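Local coordinates for putative sugar ABC transport system, substrate-binding protein (Bordetella parapertussis, PDB 5IX8), which probably binds a carbohydrate in the periplasm and delivers it to an ABC transporter, as other solute-binding proteins of its family do, at residues Y264-R267 with E268-L272. Numbering follows the deposited sequence.
Sequences YAIR and EHEGL
Leu272 lays its CB against the aliphatic stem of Arg267, 4.0 Å from Arg267 CG, and the two side chains cross at about a right angle. Arg267 suits this place because its long methylene chain offers a greasy flank; extended from CG to NE, it carries the guanidinium on to Glu8 O through NH2 and to Gln263 OE1 through NH1. The leucine side chain also packs on Ile10.

At this point the helix 254-270 closes in a Schellman motif. Gly271, with phi 70°, is the first residue to leave helical backbone angles, a positive value that the lack of a side chain makes easy. The chain thereby turns back, and Leu272 N reaches Arg267 O at 2.9 Å. Before the turn, helical bonding is regular: Glu268 N binds Tyr264 O in the carbonyl plane at 2.9 Å, and His269 N binds Ala265 O at 2.8 Å. Glu270 N bonds Ile266 O at 3.0 Å and has a weaker second link to Arg267 O.

One turn apart, Ile266 and Glu270 run side by side, CG2 lying 4.2 Å from OE2. With its chain extended beyond CG (chi2 -168°), Glu270 presents OE2 to the backbone N of Arg13 and Gln14. Glu268 instead bends at chi2 (-81°); its OE2 forms a salt bridge with Lys101 NZ and its OE1 a hydrogen bond with Tyr77 OH, both from strands of the parallel sheet. Carbon packs on carbon at the helix end, while the carboxylates and guanidinium bind N-terminal residues and the sheet, joining the helix end to both.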
loop_
_atom_site.group_PDB
_atom_site.type_symbol
_atom_site.label_atom_id
_atom_site.label_comp_id
_atom_site.label_asym_id
_atom_site.label_seq_id
_atom_site.Cartn_x
_atom_site.Cartn_y
_atom_site.Cartn_z
ATOM N N TYR A 264 -18.406 0.359 -1.847
ATOM C CA TYR A 264 -18.475 1.014 -3.150
ATOM C C TYR A 264 -19.029 0.066 -4.204
ATOM O O TYR A 264 -19.836 0.480 -5.064
ATOM C CB TYR A 264 -17.080 1.512 -3.587
ATOM C CG TYR A 264 -16.623 2.844 -3.009
ATOM C CD1 TYR A 264 -16.562 3.058 -1.622
ATOM C CD2 TYR A 264 -16.245 3.886 -3.863
ATOM C CE1 TYR A 264 -16.161 4.275 -1.112
ATOM C CE2 TYR A 264 -15.823 5.125 -3.367
ATOM C CZ TYR A 264 -15.787 5.314 -1.999
ATOM O OH TYR A 264 -15.371 6.530 -1.506
ATOM N N ALA A 265 -18.592 -1.207 -4.164
ATOM C CA ALA A 265 -19.057 -2.180 -5.161
ATOM C C ALA A 265 -20.572 -2.387 -5.077
ATOM O O ALA A 265 -21.243 -2.509 -6.121
ATOM C CB ALA A 265 -18.329 -3.522 -4.996
ATOM N N ILE A 266 -21.135 -2.451 -3.858
ATOM C CA ILE A 266 -22.586 -2.652 -3.749
ATOM C C ILE A 266 -23.319 -1.509 -4.417
ATOM O O ILE A 266 -24.302 -1.715 -5.153
ATOM C CB ILE A 266 -23.023 -2.776 -2.280
ATOM C CG1 ILE A 266 -22.448 -4.032 -1.635
ATOM C CG2 ILE A 266 -24.548 -2.812 -2.173
ATOM C CD1 ILE A 266 -22.533 -4.019 -0.104
ATOM N N ARG A 267 -22.853 -0.284 -4.171
ATOM C CA ARG A 267 -23.491 0.885 -4.758
ATOM C C ARG A 267 -23.359 0.872 -6.265
ATOM O O ARG A 267 -24.333 1.135 -6.984
ATOM C CB ARG A 267 -22.881 2.149 -4.144
ATOM C CG ARG A 267 -23.388 2.320 -2.709
ATOM C CD ARG A 267 -22.559 3.373 -2.002
ATOM N NE ARG A 267 -23.197 3.736 -0.736
ATOM C CZ ARG A 267 -23.041 3.063 0.392
ATOM N NH1 ARG A 267 -22.212 2.007 0.460
ATOM N NH2 ARG A 267 -23.693 3.482 1.452
ATOM N N GLU A 268 -22.158 0.588 -6.774
ATOM C CA GLU A 268 -21.977 0.547 -8.229
ATOM C C GLU A 268 -22.902 -0.492 -8.846
ATOM O O GLU A 268 -23.596 -0.224 -9.835
ATOM C CB GLU A 268 -20.519 0.232 -8.559
ATOM C CG GLU A 268 -20.020 0.822 -9.887
ATOM C CD GLU A 268 -20.420 0.010 -11.112
ATOM O OE1 GLU A 268 -20.674 -1.214 -10.989
ATOM O OE2 GLU A 268 -20.466 0.609 -12.221
ATOM N N HIS A 269 -22.982 -1.657 -8.211
ATOM C CA HIS A 269 -23.748 -2.778 -8.741
ATOM C C HIS A 269 -25.236 -2.477 -8.790
ATOM O O HIS A 269 -25.930 -2.905 -9.728
ATOM C CB HIS A 269 -23.480 -4.004 -7.878
ATOM C CG HIS A 269 -23.913 -5.289 -8.499
ATOM N ND1 HIS A 269 -24.689 -6.205 -7.832
ATOM C CD2 HIS A 269 -23.653 -5.828 -9.718
ATOM C CE1 HIS A 269 -24.887 -7.263 -8.605
ATOM N NE2 HIS A 269 -24.293 -7.047 -9.766
ATOM N N GLU A 270 -25.756 -1.767 -7.787
ATOM C CA GLU A 270 -27.192 -1.521 -7.693
ATOM C C GLU A 270 -27.581 -0.132 -8.168
ATOM O O GLU A 270 -28.740 0.269 -7.992
ATOM C CB GLU A 270 -27.658 -1.762 -6.250
ATOM C CG GLU A 270 -27.345 -3.214 -5.816
ATOM C CD GLU A 270 -28.012 -3.662 -4.524
ATOM O OE1 GLU A 270 -28.866 -2.917 -3.998
ATOM O OE2 GLU A 270 -27.688 -4.798 -4.064
ATOM N N GLY A 271 -26.654 0.603 -8.781
ATOM C CA GLY A 271 -27.001 1.900 -9.351
ATOM C C GLY A 271 -27.302 2.955 -8.313
ATOM O O GLY A 271 -28.121 3.859 -8.559
ATOM N N LEU A 272 -26.666 2.883 -7.180
ATOM C CA LEU A 272 -26.858 3.851 -6.106
ATOM C C LEU A 272 -25.803 4.942 -6.197
ATOM O O LEU A 272 -24.748 4.744 -6.819
ATOM C CB LEU A 272 -26.764 3.144 -4.755
ATOM C CG LEU A 272 -27.672 1.906 -4.595
ATOM C CD1 LEU A 272 -27.415 1.214 -3.254
ATOM C CD2 LEU A 272 -29.137 2.263 -4.771
#